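Long-range contact in effector protein Lem4 (lpg1101) (Legionella pneumophila subsp. pneumophila, PDB 6CGK), which dephosphorylates phosphotyrosine as a membrane-associated, translocated bacterial effector of the haloacid dehalogenase superfamily, here represented by its catalytic HAD domain: residues A[16-28]-A[87-101]. The protein carries 1 engineered substitution. Residues are numbered along the deposited sequence; the frame is centred on the assembly and turned at random.
Sequences VKNIVYLNFDGTI and QVKIVIISRNHENYI. Engineered in segment 16-28: Asn-23 (natural residue Asp). With MG (magnesium ion), chain C; PO4 (phosphate ion), chain B.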
loop_
_atom_site.group_PDB
_atom_site.type_symbol
_atom_site.label_atom_id
_atom_site.label_comp_id
_atom_site.label_asym_id
_atom_site.label_seq_id
_atom_site.Cartn_x
_atom_site.Cartn_y
_atom_site.Cartn_z
ATOM N N VAL A 16 -1.127 9.070 -15.026
ATOM C CA VAL A 16 -0.764 7.910 -14.223
ATOM C C VAL A 16 -1.267 6.691 -14.984
ATOM O O VAL A 16 -2.482 6.478 -15.079
ATOM C CB VAL A 16 -1.372 7.974 -12.814
ATOM C CG1 VAL A 16 -1.181 6.650 -12.084
ATOM C CG2 VAL A 16 -0.764 9.114 -12.023
ATOM N N LYS A 17 -0.342 5.897 -15.532
ATOM C CA LYS A 17 -0.701 4.722 -16.315
ATOM C C LYS A 17 -0.486 3.403 -15.590
ATOM O O LYS A 17 -1.099 2.403 -15.976
ATOM C CB LYS A 17 0.108 4.659 -17.629
ATOM C CG LYS A 17 -0.275 5.684 -18.685
ATOM C CD LYS A 17 0.338 5.353 -20.081
ATOM N N ASN A 18 0.358 3.370 -14.558
ATOM C CA ASN A 18 0.753 2.128 -13.910
ATOM C C ASN A 18 0.599 2.320 -12.411
ATOM O O ASN A 18 1.211 3.229 -11.856
ATOM C CB ASN A 18 2.198 1.779 -14.250
ATOM C CG ASN A 18 2.416 1.702 -15.756
ATOM O OD1 ASN A 18 1.725 0.950 -16.438
ATOM N ND2 ASN A 18 3.333 2.497 -16.271
ATOM N N ILE A 19 -0.239 1.501 -11.776
ATOM C CA ILE A 19 -0.545 1.662 -10.354
ATOM C C ILE A 19 -0.349 0.346 -9.623
ATOM O O ILE A 19 -0.764 -0.722 -10.103
ATOM C CB ILE A 19 -1.979 2.172 -10.145
ATOM C CG1 ILE A 19 -2.154 3.497 -10.883
ATOM C CG2 ILE A 19 -2.278 2.345 -8.637
ATOM C CD1 ILE A 19 -3.641 3.971 -10.837
ATOM N N VAL A 20 0.264 0.446 -8.441
ATOM C CA VAL A 20 0.467 -0.656 -7.514
ATOM C C VAL A 20 -0.445 -0.389 -6.320
ATOM O O VAL A 20 -0.237 0.582 -5.583
ATOM C CB VAL A 20 1.937 -0.762 -7.087
ATOM C CG1 VAL A 20 2.118 -1.814 -5.995
ATOM C CG2 VAL A 20 2.831 -1.041 -8.312
ATOM N N TYR A 21 -1.466 -1.233 -6.152
ATOM C CA TYR A 21 -2.424 -1.146 -5.057
ATOM C C TYR A 21 -2.039 -2.173 -4.007
ATOM O O TYR A 21 -2.077 -3.379 -4.275
ATOM C CB TYR A 21 -3.843 -1.454 -5.536
ATOM C CG TYR A 21 -4.520 -0.401 -6.377
ATOM C CD1 TYR A 21 -4.923 0.799 -5.818
ATOM C CD2 TYR A 21 -4.826 -0.644 -7.731
ATOM C CE1 TYR A 21 -5.603 1.754 -6.562
ATOM C CE2 TYR A 21 -5.491 0.314 -8.488
ATOM C CZ TYR A 21 -5.874 1.509 -7.907
ATOM O OH TYR A 21 -6.558 2.444 -8.649
ATOM N N LEU A 22 -1.717 -1.707 -2.809
ATOM C CA LEU A 22 -1.226 -2.582 -1.756
ATOM C C LEU A 22 -2.122 -2.434 -0.540
ATOM O O LEU A 22 -2.346 -1.317 -0.059
ATOM C CB LEU A 22 0.215 -2.248 -1.379
ATOM C CG LEU A 22 1.280 -2.133 -2.479
ATOM C CD1 LEU A 22 2.620 -1.707 -1.909
ATOM C CD2 LEU A 22 1.416 -3.453 -3.236
ATOM N N ASN A 23 -2.631 -3.558 -0.058
ATOM C CA ASN A 23 -3.112 -3.626 1.296
ATOM C C ASN A 23 -1.947 -3.366 2.257
ATOM O O ASN A 23 -0.787 -3.527 1.896
ATOM C CB ASN A 23 -3.720 -5.008 1.544
ATOM C CG ASN A 23 -4.248 -5.155 2.895
ATOM O OD1 ASN A 23 -3.748 -5.967 3.667
ATOM N ND2 ASN A 23 -5.295 -4.396 3.213
ATOM N N PHE A 24 -2.261 -2.963 3.493
ATOM C CA PHE A 24 -1.171 -2.713 4.448
ATOM C C PHE A 24 -0.977 -3.857 5.442
ATOM O O PHE A 24 0.032 -4.559 5.377
ATOM C CB PHE A 24 -1.395 -1.409 5.221
ATOM C CG PHE A 24 -0.238 -1.029 6.106
ATOM C CD1 PHE A 24 0.923 -0.487 5.537
ATOM C CD2 PHE A 24 -0.306 -1.198 7.476
ATOM C CE1 PHE A 24 2.004 -0.126 6.364
ATOM C CE2 PHE A 24 0.771 -0.846 8.312
ATOM C CZ PHE A 24 1.931 -0.313 7.744
ATOM N N ASP A 25 -1.932 -4.082 6.354
ATOM C CA ASP A 25 -1.713 -5.078 7.405
ATOM C C ASP A 25 -1.710 -6.473 6.801
ATOM O O ASP A 25 -2.673 -6.877 6.136
ATOM C CB ASP A 25 -2.812 -5.012 8.469
ATOM C CG ASP A 25 -2.822 -3.699 9.207
ATOM O OD1 ASP A 25 -1.792 -3.356 9.806
ATOM O OD2 ASP A 25 -3.860 -3.008 9.177
ATOM N N GLY A 26 -0.644 -7.210 7.046
ATOM C CA GLY A 26 -0.528 -8.576 6.583
ATOM C C GLY A 26 0.051 -8.704 5.199
ATOM O O GLY A 26 0.390 -9.820 4.780
ATOM N N THR A 27 0.142 -7.597 4.473
ATOM C CA THR A 27 0.707 -7.553 3.136
ATOM C C THR A 27 2.062 -6.864 3.173
ATOM O O THR A 27 3.091 -7.497 2.930
ATOM C CB THR A 27 -0.254 -6.824 2.192
ATOM O OG1 THR A 27 -1.508 -7.510 2.197
ATOM C CG2 THR A 27 0.278 -6.803 0.786
ATOM N N ILE A 28 2.076 -5.578 3.520
ATOM C CA ILE A 28 3.331 -4.884 3.786
ATOM C C ILE A 28 3.914 -5.285 5.148
ATOM O O ILE A 28 5.138 -5.356 5.287
ATOM C CB ILE A 28 3.105 -3.370 3.663
ATOM C CG1 ILE A 28 2.921 -3.007 2.176
ATOM C CG2 ILE A 28 4.270 -2.567 4.259
ATOM C CD1 ILE A 28 2.216 -1.700 1.956
ATOM N N GLN A 87 6.637 7.109 -13.129
ATOM C CA GLN A 87 6.170 6.123 -14.106
ATOM C C GLN A 87 5.254 5.081 -13.465
ATOM O O GLN A 87 4.381 4.518 -14.144
ATOM C CB GLN A 87 7.354 5.436 -14.789
ATOM C CG GLN A 87 7.865 6.142 -16.039
ATOM C CD GLN A 87 8.898 7.203 -15.740
ATOM O OE1 GLN A 87 9.427 7.283 -14.631
ATOM N NE2 GLN A 87 9.206 8.024 -16.739
ATOM N N VAL A 88 5.424 4.827 -12.166
ATOM C CA VAL A 88 4.603 3.893 -11.404
ATOM C C VAL A 88 4.199 4.597 -10.120
ATOM O O VAL A 88 5.026 5.258 -9.492
ATOM C CB VAL A 88 5.368 2.592 -11.091
ATOM C CG1 VAL A 88 4.487 1.611 -10.311
ATOM C CG2 VAL A 88 5.924 1.998 -12.386
ATOM N N LYS A 89 2.923 4.500 -9.755
ATOM C CA LYS A 89 2.428 5.098 -8.524
ATOM C C LYS A 89 2.046 3.992 -7.558
ATOM O O LYS A 89 1.578 2.927 -7.970
ATOM C CB LYS A 89 1.206 5.999 -8.774
ATOM C CG LYS A 89 1.527 7.318 -9.478
ATOM C CD LYS A 89 1.685 8.442 -8.461
ATOM C CE LYS A 89 1.929 9.784 -9.139
ATOM N NZ LYS A 89 2.155 10.863 -8.125
ATOM N N ILE A 90 2.235 4.265 -6.269
ATOM C CA ILE A 90 1.895 3.343 -5.190
ATOM C C ILE A 90 0.676 3.885 -4.465
ATOM O O ILE A 90 0.655 5.064 -4.083
ATOM C CB ILE A 90 3.046 3.179 -4.178
ATOM C CG1 ILE A 90 4.327 2.756 -4.902
ATOM C CG2 ILE A 90 2.625 2.212 -3.037
ATOM C CD1 ILE A 90 5.559 2.625 -3.918
ATOM N N VAL A 91 -0.327 3.031 -4.269
ATOM C CA VAL A 91 -1.541 3.385 -3.540
ATOM C C VAL A 91 -1.719 2.347 -2.435
ATOM O O VAL A 91 -1.812 1.149 -2.724
ATOM C CB VAL A 91 -2.789 3.408 -4.444
ATOM C CG1 VAL A 91 -4.017 3.754 -3.613
ATOM C CG2 VAL A 91 -2.643 4.374 -5.592
ATOM N N ILE A 92 -1.741 2.789 -1.177
ATOM C CA ILE A 92 -1.997 1.890 -0.041
ATOM C C ILE A 92 -3.472 1.997 0.338
ATOM O O ILE A 92 -3.998 3.103 0.542
ATOM C CB ILE A 92 -1.087 2.205 1.156
ATOM C CG1 ILE A 92 0.369 1.883 0.778
ATOM C CG2 ILE A 92 -1.576 1.407 2.375
ATOM C CD1 ILE A 92 1.414 2.227 1.896
ATOM N N ILE A 93 -4.173 0.865 0.368
ATOM C CA ILE A 93 -5.592 0.862 0.715
ATOM C C ILE A 93 -5.745 -0.007 1.957
ATOM O O ILE A 93 -5.394 -1.195 1.938
ATOM C CB ILE A 93 -6.501 0.350 -0.421
ATOM C CG1 ILE A 93 -6.266 1.166 -1.697
ATOM C CG2 ILE A 93 -7.972 0.427 0.018
ATOM C CD1 ILE A 93 -7.225 0.752 -2.851
ATOM N N SER A 94 -6.250 0.576 3.034
ATOM C CA SER A 94 -6.156 -0.124 4.313
ATOM C C SER A 94 -7.293 0.290 5.225
ATOM O O SER A 94 -7.689 1.457 5.243
ATOM C CB SER A 94 -4.809 0.180 4.996
ATOM O OG SER A 94 -4.748 -0.377 6.308
ATOM N N ARG A 95 -7.777 -0.664 6.047
ATOM C CA ARG A 95 -8.705 -0.328 7.121
ATOM C C ARG A 95 -7.998 0.174 8.384
ATOM O O ARG A 95 -8.693 0.440 9.384
ATOM C CB ARG A 95 -9.562 -1.533 7.545
ATOM C CG ARG A 95 -10.198 -2.316 6.457
ATOM C CD ARG A 95 -11.170 -3.331 7.042
ATOM N NE ARG A 95 -11.822 -4.099 5.984
ATOM C CZ ARG A 95 -11.323 -5.212 5.451
ATOM N NH1 ARG A 95 -10.158 -5.696 5.878
ATOM N NH2 ARG A 95 -11.992 -5.842 4.494
ATOM N N ASN A 96 -6.682 0.295 8.358
ATOM C CA ASN A 96 -5.954 0.807 9.511
ATOM C C ASN A 96 -5.897 2.340 9.443
ATOM O O ASN A 96 -6.344 2.973 8.487
ATOM C CB ASN A 96 -4.557 0.181 9.561
ATOM C CG ASN A 96 -4.024 0.063 10.979
ATOM O OD1 ASN A 96 -4.265 0.932 11.807
ATOM N ND2 ASN A 96 -3.367 -1.050 11.273
ATOM N N HIS A 97 -5.359 2.935 10.493
ATOM C CA HIS A 97 -5.277 4.384 10.642
ATOM C C HIS A 97 -4.159 4.956 9.796
ATOM O O HIS A 97 -3.066 4.389 9.735
ATOM C CB HIS A 97 -4.967 4.747 12.099
ATOM C CG HIS A 97 -5.971 4.238 13.077
ATOM N ND1 HIS A 97 -7.193 4.842 13.272
ATOM C CD2 HIS A 97 -5.926 3.184 13.926
ATOM C CE1 HIS A 97 -7.862 4.181 14.204
ATOM N NE2 HIS A 97 -7.116 3.167 14.615
ATOM N N GLU A 98 -4.430 6.119 9.190
ATOM C CA GLU A 98 -3.430 6.810 8.388
ATOM C C GLU A 98 -2.150 7.058 9.171
ATOM O O GLU A 98 -1.036 6.954 8.624
ATOM C CB GLU A 98 -4.001 8.143 7.923
ATOM C CG GLU A 98 -3.088 8.814 6.940
ATOM C CD GLU A 98 -3.704 10.058 6.351
ATOM O OE1 GLU A 98 -4.927 10.257 6.521
ATOM O OE2 GLU A 98 -2.967 10.837 5.718
ATOM N N ASN A 99 -2.287 7.482 10.423
ATOM C CA ASN A 99 -1.073 7.826 11.172
ATOM C C ASN A 99 -0.291 6.595 11.598
ATOM O O ASN A 99 0.932 6.675 11.825
ATOM C CB ASN A 99 -1.434 8.697 12.368
ATOM C CG ASN A 99 -1.802 10.091 11.927
ATOM O OD1 ASN A 99 -1.277 10.572 10.912
ATOM N ND2 ASN A 99 -2.726 10.739 12.650
ATOM N N TYR A 100 -0.952 5.452 11.738
ATOM C CA TYR A 100 -0.190 4.236 12.026
ATOM C C TYR A 100 0.609 3.829 10.794
ATOM O O TYR A 100 1.785 3.446 10.893
ATOM C CB TYR A 100 -1.139 3.121 12.450
ATOM C CG TYR A 100 -0.479 1.814 12.826
ATOM C CD1 TYR A 100 0.194 1.683 14.051
ATOM C CD2 TYR A 100 -0.539 0.709 11.967
ATOM C CE1 TYR A 100 0.780 0.473 14.415
ATOM C CE2 TYR A 100 0.033 -0.503 12.318
ATOM C CZ TYR A 100 0.699 -0.613 13.553
ATOM O OH TYR A 100 1.261 -1.814 13.937
ATOM N N ILE A 101 -0.033 3.888 9.627
ATOM C CA ILE A 101 0.654 3.571 8.381
ATOM C C ILE A 101 1.835 4.501 8.176
ATOM O O ILE A 101 2.947 4.044 7.905
ATOM C CB ILE A 101 -0.332 3.604 7.205
ATOM C CG1 ILE A 101 -1.372 2.508 7.424
ATOM C CG2 ILE A 101 0.468 3.511 5.858
ATOM C CD1 ILE A 101 -2.609 2.577 6.431
HETATM MG MG MG C . -4.456 -6.985 5.171
HETATM P P PO4 B . -5.676 -3.719 6.206
HETATM O O1 PO4 B . -4.474 -2.843 5.895
HETATM O O2 PO4 B . -6.940 -3.315 5.453
HETATM O O3 PO4 B . -5.927 -3.596 7.701
HETATM O O4 PO4 B . -5.339 -5.173 5.949
HETATM O O HOH W 1 -5.108 -8.119 6.747
HETATM O O HOH W 2 -6.269 -7.232 4.176
#
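Strands 19-23 and 89-93 run parallel, 4.7 Å apart at closest approach, joined by backbone hydrogen bonds such as Val-20 N to Lys-89 O (2.8 Å) and Val-91 N to Val-20 O. As neighbouring inner strands of the Rossmann-like HAD sheet, they suit beta-branched and leucine side chains. On one face Val-91 lies alongside Tyr-21, its CB 3.6 Å from Tyr-21 CD1, while Ile-19 CG2 covers the centre of a face of the tyrosine ring; the Tyr-21 hydroxyl reaches Glu-140. Val-20, Leu-22, Val-88 and Ile-90 pack on the other. Beyond the strands, Phe-24 holds CG anti to its backbone N (chi1 -174°), which lays a face of the ring against Ile-101, whose CG1 makes a CH-pi contact 3.9 Å from the Phe-24 centroid. Asn-96 ND2, an amide nitrogen able to serve both carboxylate oxygens, donates to the syn lone pair of Asp-25 OD2 (2.9 Å) and more weakly to OD1, fixing the carboxylate's rotation; OD2 lies 2.6 Å from phosphate O3. Phosphate O1 accepts from Phe-24 N, Asp-25 N and Ser-94 OG, a hydroxyl small enough to fit beside it, and O2 from Arg-95 N. Magnesium is held by engineered Asn-23's side chain, Asp-25 O, Asp-155, phosphate O4 and two waters. Backbone N-H groups, Ser-94, Lys-132 and the metal would offset the phosphate's charge, consistent with a HAD phosphatase site at the C-terminal edge of the parallel sheet.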